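Local coordinates for ferrichrome ABC transporter substrate-binding protein (Staphylococcus pseudintermedius, PDB 5FLY) that binds ferrichrome, an iron-carrying siderophore, and probably hands it to an ABC transporter for iron uptake, at residues A[104-108]-A[109-113]; A[124-127]-A[128-131]; A[150-153]-A[154-158]; A[192-195]-A[196-200]; A[269-272]-A[273-276]. All coordinates share one frame; numbering follows the deposited sequence.

Contact 1 (A[104-108]-A[109-113]). With 7PG (2,5,8,11,14,17,20,23-octaoxapentacosan-25-ol), chain P.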
loop_
_atom_site.group_PDB
_atom_site.type_symbol
_atom_site.label_atom_id
_atom_site.label_comp_id
_atom_site.label_asym_id
_atom_site.label_seq_id
_atom_site.Cartn_x
_atom_site.Cartn_y
_atom_site.Cartn_z
ATOM N N ILE A 104 -4.015 -3.826 -18.281
ATOM C CA ILE A 104 -4.898 -3.386 -17.201
ATOM C C ILE A 104 -4.254 -2.211 -16.489
ATOM O O ILE A 104 -3.245 -2.354 -15.783
ATOM C CB ILE A 104 -5.197 -4.493 -16.174
ATOM C CG1 ILE A 104 -5.699 -5.760 -16.873
ATOM C CG2 ILE A 104 -6.241 -4.043 -15.199
ATOM C CD1 ILE A 104 -5.695 -6.956 -15.987
ATOM N N ALA A 105 -4.853 -1.043 -16.695
ATOM C CA ALA A 105 -4.404 0.187 -16.078
ATOM C C ALA A 105 -5.337 0.516 -14.919
ATOM O O ALA A 105 -6.375 1.166 -15.065
ATOM C CB ALA A 105 -4.364 1.291 -17.086
ATOM N N PHE A 106 -4.958 0.018 -13.755
ATOM C CA PHE A 106 -5.787 0.146 -12.573
ATOM C C PHE A 106 -5.993 1.582 -12.115
ATOM O O PHE A 106 -5.044 2.363 -12.003
ATOM C CB PHE A 106 -5.175 -0.630 -11.417
ATOM C CG PHE A 106 -5.442 -2.112 -11.460
ATOM C CD1 PHE A 106 -6.636 -2.622 -10.984
ATOM C CD2 PHE A 106 -4.491 -2.983 -11.963
ATOM C CE1 PHE A 106 -6.892 -3.990 -11.033
ATOM C CE2 PHE A 106 -4.725 -4.339 -11.993
ATOM C CZ PHE A 106 -5.936 -4.842 -11.538
ATOM N N ASP A 107 -7.254 1.883 -11.826
ATOM C CA ASP A 107 -7.640 3.053 -11.028
ATOM C C ASP A 107 -7.507 2.583 -9.584
ATOM O O ASP A 107 -8.419 1.964 -9.025
ATOM C CB ASP A 107 -9.067 3.518 -11.377
ATOM C CG ASP A 107 -9.457 4.879 -10.761
ATOM O OD1 ASP A 107 -8.848 5.423 -9.818
ATOM O OD2 ASP A 107 -10.468 5.402 -11.237
ATOM N N TYR A 108 -6.320 2.807 -9.024
ATOM C CA TYR A 108 -5.942 2.269 -7.718
ATOM C C TYR A 108 -7.048 2.393 -6.662
ATOM O O TYR A 108 -7.396 1.418 -5.982
ATOM C CB TYR A 108 -4.684 2.969 -7.206
ATOM C CG TYR A 108 -4.444 2.665 -5.752
ATOM C CD1 TYR A 108 -3.947 1.433 -5.378
ATOM C CD2 TYR A 108 -4.768 3.585 -4.755
ATOM C CE1 TYR A 108 -3.752 1.114 -4.059
ATOM C CE2 TYR A 108 -4.586 3.275 -3.420
ATOM C CZ TYR A 108 -4.074 2.035 -3.082
ATOM O OH TYR A 108 -3.870 1.697 -1.766
ATOM N N ALA A 109 -7.615 3.588 -6.541
ATOM C CA ALA A 109 -8.533 3.884 -5.448
ATOM C C ALA A 109 -9.862 3.121 -5.503
ATOM O O ALA A 109 -10.618 3.141 -4.530
ATOM C CB ALA A 109 -8.806 5.383 -5.394
ATOM N N LYS A 110 -10.141 2.432 -6.607
ATOM C CA LYS A 110 -11.393 1.680 -6.734
ATOM C C LYS A 110 -11.397 0.341 -5.990
ATOM O O LYS A 110 -12.448 -0.294 -5.878
ATOM C CB LYS A 110 -11.704 1.433 -8.210
ATOM C CG LYS A 110 -12.007 2.687 -8.987
ATOM C CD LYS A 110 -13.258 3.352 -8.469
ATOM C CE LYS A 110 -13.590 4.609 -9.243
ATOM N NZ LYS A 110 -14.851 5.191 -8.708
ATOM N N TYR A 111 -10.240 -0.075 -5.481
ATOM C CA TYR A 111 -10.106 -1.343 -4.750
ATOM C C TYR A 111 -9.523 -1.118 -3.358
ATOM O O TYR A 111 -8.452 -0.519 -3.228
ATOM C CB TYR A 111 -9.186 -2.324 -5.495
ATOM C CG TYR A 111 -9.700 -2.788 -6.841
ATOM C CD1 TYR A 111 -9.482 -2.046 -7.994
ATOM C CD2 TYR A 111 -10.402 -3.982 -6.952
ATOM C CE1 TYR A 111 -9.961 -2.484 -9.221
ATOM C CE2 TYR A 111 -10.873 -4.427 -8.175
ATOM C CZ TYR A 111 -10.650 -3.673 -9.303
ATOM O OH TYR A 111 -11.115 -4.138 -10.524
ATOM N N ASN A 112 -10.198 -1.610 -2.319
ATOM C CA ASN A 112 -9.536 -1.662 -1.019
ATOM C C ASN A 112 -8.522 -2.796 -1.087
ATOM O O ASN A 112 -8.486 -3.549 -2.060
ATOM C CB ASN A 112 -10.526 -1.814 0.153
ATOM C CG ASN A 112 -11.186 -3.191 0.235
ATOM O OD1 ASN A 112 -10.553 -4.231 0.079
ATOM N ND2 ASN A 112 -12.482 -3.189 0.516
ATOM N N TYR A 113 -7.676 -2.899 -0.074
ATOM C CA TYR A 113 -6.497 -3.748 -0.163
ATOM C C TYR A 113 -6.818 -5.235 -0.266
ATOM O O TYR A 113 -6.050 -5.985 -0.853
ATOM C CB TYR A 113 -5.577 -3.464 1.030
ATOM C CG TYR A 113 -5.973 -4.056 2.359
ATOM C CD1 TYR A 113 -7.078 -3.597 3.068
ATOM C CD2 TYR A 113 -5.179 -5.024 2.940
ATOM C CE1 TYR A 113 -7.414 -4.149 4.297
ATOM C CE2 TYR A 113 -5.495 -5.569 4.154
ATOM C CZ TYR A 113 -6.603 -5.124 4.839
ATOM O OH TYR A 113 -6.876 -5.700 6.065
HETATM C C2 7PG P . 5.928 5.297 -3.517
HETATM O O1 7PG P . 6.918 6.052 -2.875
HETATM C C3 7PG P . 6.403 7.072 -2.067
HETATM C C4 7PG P . 6.495 8.411 -2.793
HETATM O O2 7PG P . 6.335 9.479 -1.899
HETATM C C5 7PG P . 5.182 9.416 -1.112
HETATM C C6 7PG P . 4.588 10.801 -0.876
HETATM O O3 7PG P . 3.190 10.705 -0.823
HETATM C C7 7PG P . 2.517 10.759 -2.051
HETATM C C8 7PG P . 1.065 10.319 -1.847
HETATM O O4 7PG P . 0.352 10.213 -3.053
HETATM C C9 7PG P . 0.895 9.316 -3.972
HETATM C C10 7PG P . -0.142 8.700 -4.914
HETATM O O5 7PG P . 0.320 7.409 -5.224
HETATM C C11 7PG P . -0.580 6.517 -5.825
HETATM C C12 7PG P . -0.107 5.082 -5.571
HETATM O O6 7PG P . -1.070 4.369 -4.836
HETATM C C13 7PG P . -0.869 4.245 -3.455
HETATM C C14 7PG P . 0.314 3.325 -3.175
HETATM O O7 7PG P . -0.024 2.472 -2.120
HETATM C C15 7PG P . 0.610 1.221 -2.138
HETATM O O HOH W 1 -6.705 5.890 -8.126
#
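Leaving strand 103-106, the backbone curls into a single 3-10 turn closed by two i to i+3 hydrogen bonds, K110 N to D107 O at 3.0 Å and Y111 N to Y108 O at 3.3 Å, both donors standing above the carbonyl plane. The turn folds Y111 back toward the strand, where it meets F106 in an offset edge-to-face pair: the F106 edge points at the Y111 face, F106 CD1 lies 3.8 Å from Y111 CE1, and the planes stand at 76°. Strand 5-12 backs this pair, with L10 against both rings and the backbone N of K11 bonded to Y111 OH. The D107 carboxylate slants across the bent K110 chain, D107 OD2 being 3.8 Å from K110 CE, whereas K110 NZ stays 5.1 Å from D107 OD2, too far for a salt bridge between the two. One water donates to D107 OD1 (2.8 Å) and accepts from A109 N (2.9 Å), pinning the carboxylate to the turn. Y108 turns the other way. With CG anti to the backbone N (chi1 167°), its ring faces the bound polyether 7PG, whose O6 sits 3.7 Å above the ring plane, over its centre; W175 meets this ring edge-to-face, and N174 O holds the hydroxyl. The strand thus ends in a turn with one aromatic in the polyether-occupied pocket, typical of parallel alpha/beta folds, whose sites gather at the C-terminal strand ends.

Contact 2 (A[124-127]-A[128-131])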
loop_
_atom_site.group_PDB
_atom_site.type_symbol
_atom_site.label_atom_id
_atom_site.label_comp_id
_atom_site.label_asym_id
_atom_site.label_seq_id
_atom_site.Cartn_x
_atom_site.Cartn_y
_atom_site.Cartn_z
ATOM N N VAL A 124 -4.783 -14.322 -12.313
ATOM C CA VAL A 124 -3.936 -15.504 -12.502
ATOM C C VAL A 124 -4.675 -16.813 -12.259
ATOM O O VAL A 124 -4.075 -17.888 -12.361
ATOM C CB VAL A 124 -2.694 -15.487 -11.594
ATOM C CG1 VAL A 124 -1.807 -14.288 -11.937
ATOM C CG2 VAL A 124 -3.086 -15.508 -10.120
ATOM N N GLY A 125 -5.960 -16.724 -11.938
ATOM C CA GLY A 125 -6.776 -17.908 -11.734
ATOM C C GLY A 125 -6.467 -18.639 -10.441
ATOM O O GLY A 125 -6.447 -19.875 -10.404
ATOM N N LYS A 126 -6.198 -17.880 -9.384
ATOM C CA LYS A 126 -5.930 -18.458 -8.067
ATOM C C LYS A 126 -6.810 -17.830 -6.982
ATOM O O LYS A 126 -6.355 -17.477 -5.890
ATOM C CB LYS A 126 -4.443 -18.323 -7.725
ATOM C CG LYS A 126 -3.565 -19.214 -8.611
ATOM C CD LYS A 126 -2.083 -19.039 -8.407
ATOM C CE LYS A 126 -1.310 -19.858 -9.458
ATOM N NZ LYS A 126 0.154 -19.660 -9.411
ATOM N N SER A 127 -8.098 -17.738 -7.269
ATOM C CA SER A 127 -9.033 -17.183 -6.297
ATOM C C SER A 127 -9.089 -18.035 -5.022
ATOM O O SER A 127 -9.281 -17.500 -3.935
ATOM C CB SER A 127 -10.428 -17.040 -6.912
ATOM O OG SER A 127 -10.433 -16.019 -7.906
ATOM N N ASP A 128 -8.930 -19.358 -5.144
ATOM C CA ASP A 128 -8.924 -20.218 -3.954
ATOM C C ASP A 128 -7.786 -19.832 -3.007
ATOM O O ASP A 128 -7.990 -19.721 -1.798
ATOM C CB ASP A 128 -8.791 -21.701 -4.332
ATOM C CG ASP A 128 -10.055 -22.277 -4.949
ATOM O OD1 ASP A 128 -11.142 -21.683 -4.789
ATOM O OD2 ASP A 128 -9.950 -23.344 -5.603
ATOM N N GLU A 129 -6.591 -19.632 -3.553
ATOM C CA GLU A 129 -5.438 -19.259 -2.735
ATOM C C GLU A 129 -5.692 -17.943 -1.986
ATOM O O GLU A 129 -5.359 -17.799 -0.804
ATOM C CB GLU A 129 -4.179 -19.149 -3.613
ATOM C CG GLU A 129 -3.621 -20.505 -4.108
ATOM C CD GLU A 129 -4.334 -21.107 -5.336
ATOM O OE1 GLU A 129 -5.445 -20.680 -5.711
ATOM O OE2 GLU A 129 -3.762 -22.055 -5.934
ATOM N N VAL A 130 -6.296 -16.980 -2.666
ATOM C CA VAL A 130 -6.536 -15.687 -2.039
ATOM C C VAL A 130 -7.564 -15.840 -0.914
ATOM O O VAL A 130 -7.407 -15.261 0.151
ATOM C CB VAL A 130 -7.010 -14.649 -3.061
ATOM C CG1 VAL A 130 -7.350 -13.338 -2.353
ATOM C CG2 VAL A 130 -5.927 -14.431 -4.118
ATOM N N LYS A 131 -8.602 -16.638 -1.147
ATOM C CA LYS A 131 -9.603 -16.915 -0.124
ATOM C C LYS A 131 -8.975 -17.433 1.165
ATOM O O LYS A 131 -9.359 -16.992 2.260
ATOM C CB LYS A 131 -10.633 -17.929 -0.647
ATOM C CG LYS A 131 -11.671 -17.340 -1.594
ATOM C CD LYS A 131 -12.778 -18.357 -1.923
ATOM C CE LYS A 131 -13.685 -18.649 -0.711
ATOM N NZ LYS A 131 -14.461 -17.438 -0.224
#
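E129 folds its carboxylate back over K126, one turn earlier, and this is the main side-chain meeting here. CG of E129 stands beside its own backbone N, and a bend at chi2 (81°) swings the acid round until E129 OE1 is 3.3 Å from K126 CB and also 3.3 Å from K126 CA. These are contacts to carbon: the lysine runs extended beyond CG, crossing the glutamate at a slant, and carries NZ away to L42 O, leaving K126 NZ 5.8 Å from E129 OE2. V130 points back toward the turn; with CG1 anti to the backbone N, its other branch, CG2, rests 3.5 Å from K126 O. K131 starts similarly over the preceding turn, K131 CG lying 3.3 Å from S127 O, then bends twice at chi3 and chi4 and leads away. Underneath, V130 N reaches K126 O in the carbonyl plane at 3.3 Å, and K131 N bonds S127 O at 3.0 Å. The acids D128 and E129, sitting in the first turn, would probably be favoured by the helix dipole. G125, with positive phi, ends helix 113-124, and K126 takes the N-cap position of the next helix: the arrangement is that of a tight helix-to-helix link, V130 packing back onto Q117 and E118.

Contact 3 (A[150-153]-A[154-158])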
loop_
_atom_site.group_PDB
_atom_site.type_symbol
_atom_site.label_atom_id
_atom_site.label_comp_id
_atom_site.label_asym_id
_atom_site.label_seq_id
_atom_site.Cartn_x
_atom_site.Cartn_y
_atom_site.Cartn_z
ATOM N N ALA A 150 -6.844 -3.811 24.059
ATOM C CA ALA A 150 -6.790 -4.118 25.487
ATOM C C ALA A 150 -5.650 -3.343 26.150
ATOM O O ALA A 150 -5.748 -2.942 27.312
ATOM C CB ALA A 150 -6.607 -5.612 25.701
ATOM N N HIS A 151 -4.571 -3.135 25.399
ATOM C CA HIS A 151 -3.392 -2.459 25.927
ATOM C C HIS A 151 -3.556 -0.943 25.924
ATOM O O HIS A 151 -3.232 -0.265 26.907
ATOM C CB HIS A 151 -2.152 -2.847 25.118
ATOM C CG HIS A 151 -0.903 -2.175 25.589
ATOM N ND1 HIS A 151 -0.411 -2.336 26.868
ATOM C CD2 HIS A 151 -0.057 -1.323 24.963
ATOM C CE1 HIS A 151 0.686 -1.613 27.005
ATOM N NE2 HIS A 151 0.924 -0.991 25.863
ATOM N N LEU A 152 -4.077 -0.407 24.826
ATOM C CA LEU A 152 -4.122 1.042 24.640
ATOM C C LEU A 152 -5.491 1.687 24.897
ATOM O O LEU A 152 -5.569 2.891 25.198
ATOM C CB LEU A 152 -3.662 1.382 23.216
ATOM C CG LEU A 152 -2.213 1.042 22.855
ATOM C CD1 LEU A 152 -1.958 1.357 21.378
ATOM C CD2 LEU A 152 -1.210 1.793 23.743
ATOM N N GLY A 153 -6.558 0.901 24.776
ATOM C CA GLY A 153 -7.916 1.414 24.885
ATOM C C GLY A 153 -8.730 1.158 23.625
ATOM O O GLY A 153 -8.216 1.265 22.509
ATOM N N ASP A 154 -10.005 0.821 23.798
ATOM C CA ASP A 154 -10.864 0.465 22.669
ATOM C C ASP A 154 -11.085 1.583 21.653
ATOM O O ASP A 154 -11.322 1.301 20.479
ATOM C CB ASP A 154 -12.230 -0.005 23.173
ATOM C CG ASP A 154 -12.145 -1.276 23.984
ATOM O OD1 ASP A 154 -11.242 -2.103 23.719
ATOM O OD2 ASP A 154 -12.984 -1.448 24.891
ATOM N N ASP A 155 -11.016 2.837 22.099
ATOM C CA ASP A 155 -11.339 3.979 21.240
ATOM C C ASP A 155 -10.090 4.670 20.703
ATOM O O ASP A 155 -10.166 5.761 20.131
ATOM C CB ASP A 155 -12.206 4.980 22.005
ATOM C CG ASP A 155 -13.526 4.371 22.470
ATOM O OD1 ASP A 155 -13.963 3.354 21.882
ATOM O OD2 ASP A 155 -14.132 4.913 23.421
ATOM N N THR A 156 -8.948 4.013 20.861
ATOM C CA THR A 156 -7.657 4.592 20.467
ATOM C C THR A 156 -7.673 5.019 19.003
ATOM O O THR A 156 -8.035 4.225 18.136
ATOM C CB THR A 156 -6.498 3.584 20.699
ATOM O OG1 THR A 156 -6.426 3.241 22.092
ATOM C CG2 THR A 156 -5.159 4.179 20.289
ATOM N N SER A 157 -7.300 6.275 18.747
ATOM C CA SER A 157 -7.156 6.784 17.393
ATOM C C SER A 157 -5.685 6.883 17.002
ATOM O O SER A 157 -4.796 6.929 17.851
ATOM C CB SER A 157 -7.804 8.158 17.236
ATOM O OG SER A 157 -7.071 9.162 17.928
ATOM N N VAL A 158 -5.435 6.917 15.703
ATOM C CA VAL A 158 -4.056 6.980 15.203
ATOM C C VAL A 158 -4.003 7.878 13.970
ATOM O O VAL A 158 -4.965 7.990 13.200
ATOM C CB VAL A 158 -3.495 5.564 14.894
ATOM C CG1 VAL A 158 -4.335 4.852 13.883
ATOM C CG2 VAL A 158 -2.026 5.636 14.442
#
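G153 O is gripped twice by T156: the hydroxyl OG1 donates to G153 O at 2.7 Å, and the backbone N of T156 donates to the same oxygen at 3.3 Å. Both donors arrive from one face of the carbonyl plane, the amide much further above it than the hydroxyl. The longer bond closes a type I beta turn from G153 to T156, with D154 and D155 at its outer corners; the shorter one clamps it. The hydroxyl can join in because T156 OG1 stands beside its own backbone N (chi1 -61°), which brings it over the start of the turn. There it also packs against the last residue of the helix, T156 OG1 lying 3.5 Å from L152 CB. G153, with positive phi (121°), is the residue at which the chain leaves helical geometry. The turn carries the chain from the end of helix 127-152 into strand 158-164: T156 packs on V218 of strand 218-223, S157 OG bonds D217 N, and L152 rests on Y248 and helix 262-278.

Contact 4 (A[192-195]-A[196-200])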
loop_
_atom_site.group_PDB
_atom_site.type_symbol
_atom_site.label_atom_id
_atom_site.label_comp_id
_atom_site.label_asym_id
_atom_site.label_seq_id
_atom_site.Cartn_x
_atom_site.Cartn_y
_atom_site.Cartn_z
ATOM N N LYS A 192 -11.449 12.588 13.345
ATOM C CA LYS A 192 -12.426 13.153 12.412
ATOM C C LYS A 192 -11.827 14.156 11.419
ATOM O O LYS A 192 -12.140 14.111 10.227
ATOM C CB LYS A 192 -13.560 13.813 13.198
ATOM C CG LYS A 192 -14.615 14.525 12.348
ATOM C CD LYS A 192 -15.291 13.608 11.354
ATOM C CE LYS A 192 -16.514 14.262 10.729
ATOM N NZ LYS A 192 -17.074 13.416 9.647
ATOM N N ALA A 193 -10.960 15.046 11.892
ATOM C CA ALA A 193 -10.416 16.080 11.013
ATOM C C ALA A 193 -9.563 15.461 9.917
ATOM O O ALA A 193 -9.533 15.945 8.783
ATOM C CB ALA A 193 -9.607 17.091 11.802
ATOM N N LEU A 194 -8.860 14.395 10.280
ATOM C CA LEU A 194 -7.988 13.679 9.362
ATOM C C LEU A 194 -8.827 12.903 8.346
ATOM O O LEU A 194 -8.522 12.884 7.159
ATOM C CB LEU A 194 -7.070 12.737 10.144
ATOM C CG LEU A 194 -6.155 11.850 9.302
ATOM C CD1 LEU A 194 -5.354 12.673 8.290
ATOM C CD2 LEU A 194 -5.217 11.055 10.206
ATOM N N ASP A 195 -9.906 12.281 8.818
ATOM C CA ASP A 195 -10.849 11.615 7.937
ATOM C C ASP A 195 -11.346 12.585 6.871
ATOM O O ASP A 195 -11.276 12.289 5.671
ATOM C CB ASP A 195 -12.026 11.049 8.750
ATOM C CG ASP A 195 -12.936 10.149 7.935
ATOM O OD1 ASP A 195 -12.555 9.718 6.828
ATOM O OD2 ASP A 195 -14.046 9.858 8.425
ATOM N N ASP A 196 -11.834 13.739 7.306
ATOM C CA ASP A 196 -12.377 14.724 6.375
ATOM C C ASP A 196 -11.331 15.226 5.376
ATOM O O ASP A 196 -11.638 15.389 4.192
ATOM C CB ASP A 196 -12.980 15.901 7.141
ATOM C CG ASP A 196 -14.234 15.513 7.902
ATOM O OD1 ASP A 196 -14.829 14.454 7.596
ATOM O OD2 ASP A 196 -14.627 16.271 8.807
ATOM N N ALA A 197 -10.105 15.448 5.846
ATOM C CA ALA A 197 -9.015 15.927 4.994
ATOM C C ALA A 197 -8.510 14.886 3.996
ATOM O O ALA A 197 -7.860 15.259 3.019
ATOM C CB ALA A 197 -7.844 16.415 5.850
ATOM N N THR A 198 -8.781 13.598 4.233
ATOM C CA THR A 198 -8.249 12.538 3.357
ATOM C C THR A 198 -9.320 11.770 2.585
ATOM O O THR A 198 -9.005 10.900 1.777
ATOM C CB THR A 198 -7.400 11.505 4.156
ATOM O OG1 THR A 198 -8.204 10.859 5.148
ATOM C CG2 THR A 198 -6.206 12.188 4.813
ATOM N N LYS A 199 -10.578 12.111 2.820
ATOM C CA LYS A 199 -11.706 11.354 2.273
ATOM C C LYS A 199 -11.777 11.414 0.734
ATOM O O LYS A 199 -11.992 10.386 0.068
ATOM C CB LYS A 199 -13.002 11.892 2.895
ATOM C CG LYS A 199 -14.275 11.205 2.471
ATOM C CD LYS A 199 -14.269 9.747 2.859
ATOM C CE LYS A 199 -15.668 9.150 2.736
ATOM N NZ LYS A 199 -16.377 9.626 1.502
ATOM N N LYS A 200 -11.588 12.610 0.182
ATOM C CA LYS A 200 -11.819 12.839 -1.244
ATOM C C LYS A 200 -10.771 12.193 -2.144
ATOM O O LYS A 200 -11.114 11.609 -3.174
ATOM C CB LYS A 200 -11.871 14.342 -1.534
ATOM C CG LYS A 200 -13.072 15.046 -0.907
ATOM C CD LYS A 200 -13.229 16.473 -1.429
ATOM C CE LYS A 200 -14.438 17.156 -0.804
ATOM N NZ LYS A 200 -14.608 18.563 -1.274
HETATM O O HOH W 2 -10.627 9.413 4.961
#
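Helix 192-198 is a short helix, and its i to i+4 pairs K192 with D196 and L194 with T198 set a charged side against a sheltered one. On the first, K192 leaves with CG anti to the backbone N and bends at chi2 (59°), so that its chain curls over the D196 carboxylate. K192 CE lies 3.4 Å from D196 OD2, and K192 NZ makes a salt bridge of 3.2 Å to D196 OD1 on that oxygen's syn side. The backbone below is regular: D196 N meets K192 O and A197 N meets A193 O, each at 3.0 Å. Near the other end T198 turns its hydroxyl back into the helix. T198 OG1 donates to L194 O at 2.9 Å, while the T198 amide makes a better bond, 3.2 Å, to D195 O; L194 O therefore receives the hydroxyl and just a weak bond from the amide. Beside it the methyl T198 CG2 touches L194 CD1 at 3.6 Å. A water donates to both D195 OD1 (2.7 Å) and T198 OG1, tying the aspartate to the threonine across the turn. D195 also has K173 as a long, weak ionic partner. M190 lies against D195 and T198, and Y214 against A193 and A197. A threonine hydroxyl bonded to the carbonyl four residues back is a common feature of helices, here in the last turn of a short one.

Contact 5 (A[269-272]-A[273-276])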
loop_
_atom_site.group_PDB
_atom_site.type_symbol
_atom_site.label_atom_id
_atom_site.label_comp_id
_atom_site.label_asym_id
_atom_site.label_seq_id
_atom_site.Cartn_x
_atom_site.Cartn_y
_atom_site.Cartn_z
ATOM N N ARG A 269 2.332 -5.637 9.768
ATOM C CA ARG A 269 1.431 -6.110 10.810
ATOM C C ARG A 269 2.272 -6.424 12.029
ATOM O O ARG A 269 1.970 -6.000 13.141
ATOM C CB ARG A 269 0.657 -7.355 10.377
ATOM C CG ARG A 269 -0.313 -7.879 11.419
ATOM C CD ARG A 269 -0.715 -9.342 11.178
ATOM N NE ARG A 269 0.441 -10.239 11.182
ATOM C CZ ARG A 269 1.050 -10.686 12.277
ATOM N NH1 ARG A 269 0.616 -10.345 13.476
ATOM N NH2 ARG A 269 2.111 -11.473 12.168
ATOM N N LYS A 270 3.348 -7.162 11.798
ATOM C CA LYS A 270 4.205 -7.612 12.889
ATOM C C LYS A 270 4.865 -6.440 13.590
ATOM O O LYS A 270 4.883 -6.361 14.833
ATOM C CB LYS A 270 5.267 -8.577 12.357
ATOM C CG LYS A 270 5.952 -9.411 13.412
ATOM C CD LYS A 270 6.991 -10.339 12.797
ATOM C CE LYS A 270 6.371 -11.408 11.906
ATOM N NZ LYS A 270 7.417 -12.311 11.333
ATOM N N ASP A 271 5.400 -5.522 12.793
ATOM C CA ASP A 271 6.147 -4.388 13.330
ATOM C C ASP A 271 5.212 -3.456 14.092
ATOM O O ASP A 271 5.542 -3.001 15.179
ATOM C CB ASP A 271 6.852 -3.626 12.215
ATOM C CG ASP A 271 7.742 -2.508 12.743
ATOM O OD1 ASP A 271 8.618 -2.800 13.588
ATOM O OD2 ASP A 271 7.562 -1.342 12.335
ATOM N N LEU A 272 4.046 -3.171 13.520
ATOM C CA LEU A 272 3.105 -2.258 14.153
ATOM C C LEU A 272 2.586 -2.836 15.450
ATOM O O LEU A 272 2.472 -2.132 16.443
ATOM C CB LEU A 272 1.931 -1.937 13.230
ATOM C CG LEU A 272 2.254 -0.986 12.091
ATOM C CD1 LEU A 272 1.063 -0.928 11.154
ATOM C CD2 LEU A 272 2.615 0.393 12.636
ATOM N N LYS A 273 2.249 -4.116 15.439
ATOM C CA LYS A 273 1.770 -4.736 16.662
ATOM C C LYS A 273 2.824 -4.632 17.756
ATOM O O LYS A 273 2.510 -4.272 18.894
ATOM C CB LYS A 273 1.397 -6.201 16.448
ATOM C CG LYS A 273 0.793 -6.848 17.693
ATOM C CD LYS A 273 0.330 -8.255 17.401
ATOM C CE LYS A 273 -0.432 -8.859 18.568
ATOM N NZ LYS A 273 -0.849 -10.251 18.266
ATOM N N LYS A 274 4.071 -4.933 17.405
ATOM C CA LYS A 274 5.175 -4.884 18.363
ATOM C C LYS A 274 5.320 -3.487 18.956
ATOM O O LYS A 274 5.427 -3.321 20.177
ATOM C CB LYS A 274 6.493 -5.311 17.707
ATOM C CG LYS A 274 7.718 -5.122 18.611
ATOM C CD LYS A 274 8.935 -5.883 18.093
ATOM C CE LYS A 274 9.460 -5.311 16.796
ATOM N NZ LYS A 274 9.989 -3.933 16.971
ATOM N N GLN A 275 5.326 -2.479 18.096
ATOM C CA GLN A 275 5.578 -1.131 18.566
ATOM C C GLN A 275 4.370 -0.590 19.349
ATOM O O GLN A 275 4.545 0.119 20.330
ATOM C CB GLN A 275 5.946 -0.206 17.395
ATOM C CG GLN A 275 7.290 -0.558 16.760
ATOM C CD GLN A 275 7.969 0.622 16.080
ATOM O OE1 GLN A 275 8.267 1.629 16.714
ATOM N NE2 GLN A 275 8.228 0.493 14.780
ATOM N N LEU A 276 3.156 -0.967 18.950
ATOM C CA LEU A 276 1.968 -0.518 19.668
ATOM C C LEU A 276 1.899 -1.139 21.065
ATOM O O LEU A 276 1.552 -0.461 22.030
ATOM C CB LEU A 276 0.694 -0.836 18.868
ATOM C CG LEU A 276 0.490 0.034 17.629
ATOM C CD1 LEU A 276 -0.551 -0.546 16.697
ATOM C CD2 LEU A 276 0.082 1.438 18.040
#
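Q275 slants back across D271, one turn earlier. Its CB is 3.6 Å from D271 O and its CG closer still, 3.4 Å from D271 O, the same oxygen that takes the Q275 backbone N. Extended beyond CG, the chain carries the amide past this carbonyl to the carboxylate, where Q275 NE2 donates to D271 OD2 at 3.1 Å. The acceptor lies in the amide plane, but the donor reaches OD2 on its syn side from 32° out of the carboxylate plane, the two flat groups being turned 61° apart. With CG anti to the backbone N (chi1 -175°), D271 turns its carboxylate toward K274 and Q275 of the following turn. Y257 OH also bonds OD2, while K274 NZ is 3.8 Å from D271 OD1, a long salt bridge. On another side L276 CG packs 3.2 Å from L272 O, and R269 and K273 reach out to D144. One acid thus serves an amide, a hydroxyl and, loosely, an ammonium; these neighbours probably stabilise its negative charge and restrict the carboxylate's rotation.

Overall arrangement
Contact 1, partly buried like contacts 4 and 5, lies nearest the centre of the chain and is the one that touches the bound polyether, through an aromatic ring. Contacts 2 and 3 are surface turns at the two ends of helix 127-152, their centres about 34 Å apart: at one end an acid folds over an aliphatic chain, at the other a hydroxyl clamps a carbonyl. Contact 5 lies within helix 262-278 and contact 4 mostly within helix 192-198, where i to i+4 polar pairs join the backbone bonds. Contact 3 touches both, L152 CD1 meeting L276 CD2 of contact 5 at 3.9 Å and V158 O lying 4.3 Å from L194 CD2 of contact 4.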